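Local coordinates for molybdopterin-guanine dinucleotide biosynthesis protein B (Bacillus subtilis subsp. spizizenii, PDB 4OYH) that binds GTP, probably with weak GTPase activity, and may act as an adapter in the making and use of the molybdopterin guanine dinucleotide cofactor, at residues 89-92 / 93-97. The protein carries 2 engineered substitutions. Sequence-based numbering, arbitrary orientation.
Sequences WDLT and RLIEL
Arg93 and Asp90 meet at the start of helix 91-100, where the aspartate occupies the N-cap position. Its CG stands between the backbone N and the carbonyl carbon (chi1 43°), which turns the carboxylate back over the first turn. Asp90 OD1 takes a nearly straight but long and weak capping bond from Arg93 N (3.4 Å). Asp90 OD2 forms a salt bridge with Arg93 NH2 at 2.6 Å. The arginine chain bends at chi3 (-93°) to bring its guanidinium back to the cap, and the carboxylate and guanidinium planes lie 36° apart. The bent N-H angle makes the salt bridge weak as a hydrogen bond. One residue thus supplies both the capped amide and the counter-charge. Behind the cap, Asp90 O accepts from Leu94 N (3.1 Å) in the carbonyl plane, beginning the i to i+4 bonding that Leu91 O continues to Ile95 N (2.9 Å).

The indole of Trp89, just ahead of the cap, folds along the helix. Leu94 CD2 rests over one ring face, offset toward the rim and 3.4 Å from Trp89 CE3; Leu97 CD1 comes obliquely to Trp89 CH2, 4.2 Å away. Trp89 NE1 is hydrogen-bonded to Ala85 O, which helps hold the indole in this orientation, and Leu81 of the second subunit packs on Trp89, Leu94 and Leu97. On another flank, Leu91 CD1 meets Ile95 CG1 (4.0 Å), and both side chains reach strand 105-109. The whole is an N-capped amphipathic helix that joins the parallel sheet of a P-loop NTPase fold to the subunit interface.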
ATOM      1  N   TRP A  89      -2.903   8.903  -9.479  1.00 38.25           N
ATOM      2  CA  TRP A  89      -3.614   9.192  -8.241  1.00 33.05           C
ATOM      3  C   TRP A  89      -4.038  10.631  -8.172  1.00 43.22           C
ATOM      4  O   TRP A  89      -3.246  11.513  -8.450  1.00 44.35           O
ATOM      5  CB  TRP A  89      -2.732   8.916  -7.018  1.00 34.76           C
ATOM      6  CG  TRP A  89      -2.440   7.480  -6.825  1.00 40.53           C
ATOM      7  CD1 TRP A  89      -1.243   6.844  -7.009  1.00 43.64           C
ATOM      8  CD2 TRP A  89      -3.366   6.489  -6.426  1.00 26.09           C
ATOM      9  NE1 TRP A  89      -1.376   5.524  -6.741  1.00 39.76           N
ATOM     10  CE2 TRP A  89      -2.674   5.273  -6.379  1.00 36.43           C
ATOM     11  CE3 TRP A  89      -4.728   6.510  -6.091  1.00 30.45           C
ATOM     12  CZ2 TRP A  89      -3.299   4.070  -6.005  1.00 23.27           C
ATOM     13  CZ3 TRP A  89      -5.345   5.304  -5.716  1.00 29.39           C
ATOM     14  CH2 TRP A  89      -4.632   4.121  -5.680  1.00 26.35           C
ATOM     15  N   ASP A  90      -5.283  10.853  -7.790  1.00 36.73           N
ATOM     16  CA  ASP A  90      -5.694  12.129  -7.284  1.00 35.09           C
ATOM     17  C   ASP A  90      -6.374  11.827  -5.957  1.00 32.58           C
ATOM     18  O   ASP A  90      -6.559  10.668  -5.622  1.00 31.18           O
ATOM     19  CB  ASP A  90      -6.605  12.884  -8.263  1.00 37.20           C
ATOM     20  CG  ASP A  90      -7.661  12.003  -8.904  1.00 58.54           C
ATOM     21  OD1 ASP A  90      -8.531  11.462  -8.191  1.00 54.74           O
ATOM     22  OD2 ASP A  90      -7.633  11.870 -10.145  1.00 82.22           O
ATOM     23  N   LEU A  91      -6.710  12.881  -5.214  1.00 29.39           N
ATOM     24  CA  LEU A  91      -7.146  12.783  -3.845  1.00 36.72           C
ATOM     25  C   LEU A  91      -8.440  12.016  -3.716  1.00 31.68           C
ATOM     26  O   LEU A  91      -8.628  11.274  -2.762  1.00 29.33           O
ATOM     27  CB  LEU A  91      -7.314  14.168  -3.231  1.00 28.06           C
ATOM     28  CG  LEU A  91      -7.771  14.149  -1.770  1.00 35.93           C
ATOM     29  CD1 LEU A  91      -6.950  13.170  -0.910  1.00 33.76           C
ATOM     30  CD2 LEU A  91      -7.680  15.559  -1.171  1.00 32.07           C
ATOM     31  N   THR A  92      -9.312  12.174  -4.699  1.00 32.78           N
ATOM     32  CA  THR A  92     -10.602  11.483  -4.723  1.00 30.43           C
ATOM     33  C   THR A  92     -10.461   9.967  -4.723  1.00 30.13           C
ATOM     34  O   THR A  92     -11.110   9.256  -3.943  1.00 34.44           O
ATOM     35  CB  THR A  92     -11.395  11.918  -5.961  1.00 36.08           C
ATOM     36  OG1 THR A  92     -12.003  13.180  -5.684  1.00 51.28           O
ATOM     37  CG2 THR A  92     -12.479  10.937  -6.305  1.00 30.81           C
ATOM     38  N   ARG A  93      -9.635   9.470  -5.628  1.00 35.04           N
ATOM     39  CA  ARG A  93      -9.336   8.055  -5.682  1.00 33.70           C
ATOM     40  C   ARG A  93      -8.608   7.564  -4.435  1.00 42.59           C
ATOM     41  O   ARG A  93      -8.837   6.426  -3.996  1.00 34.80           O
ATOM     42  CB  ARG A  93      -8.518   7.762  -6.930  1.00 38.74           C
ATOM     43  CG  ARG A  93      -9.395   7.756  -8.188  1.00 49.17           C
ATOM     44  CD  ARG A  93      -8.623   7.334  -9.396  1.00 68.40           C
ATOM     45  NE  ARG A  93      -8.078   8.479 -10.118  1.00 83.06           N
ATOM     46  CZ  ARG A  93      -8.537   8.932 -11.287  1.00 91.63           C
ATOM     47  NH1 ARG A  93      -9.567   8.342 -11.902  1.00 87.36           N
ATOM     48  NH2 ARG A  93      -7.955   9.987 -11.848  1.00 85.63           N
ATOM     49  N   LEU A  94      -7.754   8.395  -3.840  1.00 33.54           N
ATOM     50  CA  LEU A  94      -7.088   7.949  -2.616  1.00 37.40           C
ATOM     51  C   LEU A  94      -8.125   7.806  -1.507  1.00 32.54           C
ATOM     52  O   LEU A  94      -8.032   6.886  -0.720  1.00 22.95           O
ATOM     53  CB  LEU A  94      -5.960   8.894  -2.189  1.00 28.84           C
ATOM     54  CG  LEU A  94      -4.793   8.920  -3.193  1.00 28.14           C
ATOM     55  CD1 LEU A  94      -4.045  10.218  -3.074  1.00 22.50           C
ATOM     56  CD2 LEU A  94      -3.848   7.734  -3.007  1.00 25.07           C
ATOM     57  N   ILE A  95      -9.144   8.662  -1.496  1.00 29.87           N
ATOM     58  CA  ILE A  95     -10.149   8.586  -0.455  1.00 35.61           C
ATOM     59  C   ILE A  95     -11.024   7.342  -0.660  1.00 29.72           C
ATOM     60  O   ILE A  95     -11.337   6.652   0.301  1.00 29.34           O
ATOM     61  CB  ILE A  95     -10.976   9.887  -0.382  1.00 35.85           C
ATOM     62  CG1 ILE A  95     -10.085  11.001   0.183  1.00 46.80           C
ATOM     63  CG2 ILE A  95     -12.161   9.740   0.555  1.00 32.30           C
ATOM     64  CD1 ILE A  95     -10.718  12.356   0.205  1.00 48.78           C
ATOM     65  N   GLU A  96     -11.368   7.021  -1.894  1.00 33.51           N
ATOM     66  CA  GLU A  96     -12.088   5.773  -2.175  1.00 40.78           C
ATOM     67  C   GLU A  96     -11.312   4.537  -1.686  1.00 32.32           C
ATOM     68  O   GLU A  96     -11.876   3.597  -1.101  1.00 29.89           O
ATOM     69  CB  GLU A  96     -12.366   5.637  -3.667  1.00 41.39           C
ATOM     70  CG  GLU A  96     -13.339   6.681  -4.205  1.00 63.66           C
ATOM     71  CD  GLU A  96     -13.303   6.824  -5.736  1.00 67.31           C
ATOM     72  OE1 GLU A  96     -12.350   6.339  -6.377  1.00 69.83           O
ATOM     73  OE2 GLU A  96     -14.236   7.432  -6.301  1.00 79.88           O
ATOM     74  N   LEU A  97     -10.016   4.553  -1.929  1.00 38.00           N
ATOM     75  CA  LEU A  97      -9.157   3.506  -1.436  1.00 25.77           C
ATOM     76  C   LEU A  97      -9.345   3.385   0.068  1.00 23.17           C
ATOM     77  O   LEU A  97      -9.497   2.289   0.549  1.00 23.02           O
ATOM     78  CB  LEU A  97      -7.697   3.776  -1.774  1.00 30.76           C
ATOM     79  CG  LEU A  97      -6.705   2.640  -2.105  1.00 42.16           C
ATOM     80  CD1 LEU A  97      -5.281   3.030  -1.658  1.00 25.70           C
ATOM     81  CD2 LEU A  97      -7.068   1.285  -1.547  1.00 39.71           C
TER